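Local coordinates for protein tryptophan halogenase (Shewanella frigidimarina, PDB 2PYX) that probably acts as an FAD-dependent halogenase that chlorinates tryptophan or a related substrate, at residues S65-L70 with Y162-N167. Residues are numbered along the deposited sequence; the frame is centred on the assembly and turned at random.
Sequences SMRSTL and YHFQNN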
loop_
_atom_site.group_PDB
_atom_site.type_symbol
_atom_site.label_atom_id
_atom_site.label_comp_id
_atom_site.label_asym_id
_atom_site.label_seq_id
_atom_site.Cartn_x
_atom_site.Cartn_y
_atom_site.Cartn_z
ATOM N N SER A 65 2.398 -5.331 -6.483
ATOM C CA SER A 65 3.242 -4.490 -7.321
ATOM C C SER A 65 4.708 -4.504 -6.880
ATOM O O SER A 65 5.618 -4.369 -7.719
ATOM C CB SER A 65 2.707 -3.066 -7.292
ATOM O OG SER A 65 2.519 -2.632 -5.952
HETATM N N MSE A 66 4.953 -4.729 -5.586
HETATM C CA MSE A 66 6.302 -4.657 -5.060
HETATM C C MSE A 66 7.173 -5.752 -5.656
HETATM O O MSE A 66 8.378 -5.568 -5.810
HETATM C CB MSE A 66 6.301 -4.750 -3.550
HETATM C CG MSE A 66 7.652 -4.454 -2.920
HETATM SE SE MSE A 66 8.454 -2.722 -3.371
HETATM C CE MSE A 66 7.326 -1.621 -2.269
ATOM N N ARG A 67 6.569 -6.881 -6.015
ATOM C CA ARG A 67 7.350 -7.917 -6.720
ATOM C C ARG A 67 7.955 -7.368 -8.011
ATOM O O ARG A 67 9.150 -7.602 -8.316
ATOM C CB ARG A 67 6.493 -9.156 -7.013
ATOM C CG ARG A 67 5.957 -9.900 -5.803
ATOM C CD ARG A 67 5.140 -11.157 -6.177
ATOM N NE ARG A 67 3.936 -10.784 -6.898
ATOM C CZ ARG A 67 3.813 -10.735 -8.220
ATOM N NH1 ARG A 67 4.800 -11.127 -8.999
ATOM N NH2 ARG A 67 2.678 -10.315 -8.757
ATOM N N SER A 68 7.140 -6.601 -8.741
ATOM C CA SER A 68 7.582 -5.989 -9.992
ATOM C C SER A 68 8.605 -4.888 -9.757
ATOM O O SER A 68 9.596 -4.826 -10.448
ATOM C CB SER A 68 6.403 -5.467 -10.804
ATOM O OG SER A 68 6.868 -4.797 -11.955
ATOM N N THR A 69 8.348 -4.031 -8.768
ATOM C CA THR A 69 9.310 -2.983 -8.434
ATOM C C THR A 69 10.677 -3.566 -8.099
ATOM O O THR A 69 11.709 -3.095 -8.593
ATOM C CB THR A 69 8.747 -2.166 -7.276
ATOM O OG1 THR A 69 7.585 -1.506 -7.721
ATOM C CG2 THR A 69 9.701 -1.132 -6.781
ATOM N N LEU A 70 10.692 -4.577 -7.239
ATOM C CA LEU A 70 11.970 -5.207 -6.846
ATOM C C LEU A 70 12.677 -5.815 -8.064
ATOM O O LEU A 70 13.876 -5.660 -8.276
ATOM C CB LEU A 70 11.703 -6.296 -5.806
ATOM C CG LEU A 70 11.342 -5.803 -4.405
ATOM C CD1 LEU A 70 10.848 -6.982 -3.571
ATOM C CD2 LEU A 70 12.493 -5.080 -3.722
ATOM N N TYR A 162 9.837 -14.286 -7.347
ATOM C CA TYR A 162 8.788 -13.327 -7.736
ATOM C C TYR A 162 7.584 -13.985 -8.444
ATOM O O TYR A 162 6.593 -13.325 -8.747
ATOM C CB TYR A 162 9.354 -12.145 -8.518
ATOM C CG TYR A 162 10.397 -11.375 -7.757
ATOM C CD1 TYR A 162 10.111 -10.787 -6.536
ATOM C CD2 TYR A 162 11.704 -11.227 -8.258
ATOM C CE1 TYR A 162 11.059 -10.053 -5.854
ATOM C CE2 TYR A 162 12.664 -10.526 -7.568
ATOM C CZ TYR A 162 12.343 -9.950 -6.346
ATOM O OH TYR A 162 13.262 -9.242 -5.626
ATOM N N HIS A 163 7.674 -15.278 -8.729
ATOM C CA HIS A 163 6.534 -16.036 -9.221
ATOM C C HIS A 163 5.704 -16.566 -8.083
ATOM O O HIS A 163 6.131 -16.540 -6.925
ATOM C CB HIS A 163 6.980 -17.165 -10.161
ATOM C CG HIS A 163 7.471 -16.663 -11.473
ATOM N ND1 HIS A 163 6.766 -16.854 -12.641
ATOM C CD2 HIS A 163 8.554 -15.918 -11.799
ATOM C CE1 HIS A 163 7.416 -16.276 -13.637
ATOM N NE2 HIS A 163 8.499 -15.695 -13.154
ATOM N N PHE A 164 4.523 -17.062 -8.407
ATOM C CA PHE A 164 3.575 -17.396 -7.381
ATOM C C PHE A 164 2.578 -18.439 -7.800
ATOM O O PHE A 164 2.336 -18.617 -8.995
ATOM C CB PHE A 164 2.850 -16.116 -6.888
ATOM C CG PHE A 164 2.094 -15.372 -7.945
ATOM C CD1 PHE A 164 0.811 -15.765 -8.309
ATOM C CD2 PHE A 164 2.650 -14.275 -8.587
ATOM C CE1 PHE A 164 0.095 -15.075 -9.284
ATOM C CE2 PHE A 164 1.929 -13.589 -9.569
ATOM C CZ PHE A 164 0.656 -13.982 -9.902
ATOM N N GLN A 165 2.014 -19.101 -6.790
ATOM C CA GLN A 165 0.815 -19.898 -6.944
ATOM C C GLN A 165 -0.430 -19.062 -6.690
ATOM O O GLN A 165 -1.413 -19.175 -7.405
ATOM C CB GLN A 165 0.924 -21.145 -6.085
ATOM C CG GLN A 165 1.966 -22.092 -6.712
ATOM C CD GLN A 165 2.416 -23.186 -5.789
ATOM O OE1 GLN A 165 1.889 -24.298 -5.820
ATOM N NE2 GLN A 165 3.387 -22.889 -4.958
ATOM N N ASN A 166 -0.358 -18.174 -5.707
ATOM C CA ASN A 166 -1.383 -17.145 -5.504
ATOM C C ASN A 166 -0.671 -15.797 -5.322
ATOM O O ASN A 166 0.403 -15.753 -4.739
ATOM C CB ASN A 166 -2.245 -17.418 -4.278
ATOM C CG ASN A 166 -3.373 -18.381 -4.553
ATOM O OD1 ASN A 166 -4.072 -18.267 -5.549
ATOM N ND2 ASN A 166 -3.598 -19.295 -3.624
ATOM N N ASN A 167 -1.249 -14.718 -5.834
ATOM C CA ASN A 167 -0.554 -13.414 -5.841
ATOM C C ASN A 167 -0.262 -12.942 -4.429
ATOM O O ASN A 167 -1.055 -13.163 -3.499
ATOM C CB ASN A 167 -1.372 -12.345 -6.584
ATOM C CG ASN A 167 -0.515 -11.217 -7.179
ATOM O OD1 ASN A 167 0.702 -11.217 -7.042
ATOM N ND2 ASN A 167 -1.157 -10.289 -7.878
#
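Arg67 reaches from helix 65-73 into the bend of the loop 162-167, where its guanidinium group meets three residues. NH1 donates to the carbonyl O of Tyr162 over 2.8 Å; the C=O...N angle of 161° puts the donor almost in line with the carbonyl, although that oxygen lies tilted out of the guanidinium plane. NH2 and NE both turn to OD1 of Asn167, weakly in each case, NH2 at 2.8 Å and NE at 3.3 Å. Over one guanidinium face, toward its rim, sits CE2 of Phe164, 3.5 Å from NH2 of Arg67; the two planes are inclined by 65°, so this is no parallel stack. Past an extended chi2, the Arg67 chain bends at chi3 (-65°), which turns the group toward the loop. In this probable FAD-binding fold of the Rossmann clan, the contact lies beside the second, larger sheet and joins the helix after strand 60-61 to the loop leading into strand 169-172, antiparallel partners in that sheet. One turn further along the helix, CB of Leu70 packs 3.7 Å from CZ of Tyr162, and the carbonyl O of Arg67 lies over a face of the same ring. NE of Arg67 also donates weakly to the carbonyl O of Tyr168, and Tyr170 packs against both Arg67 and Leu70. Tyr162 is fixed at its hydroxyl by Ile75 O and at its backbone N by Glu77.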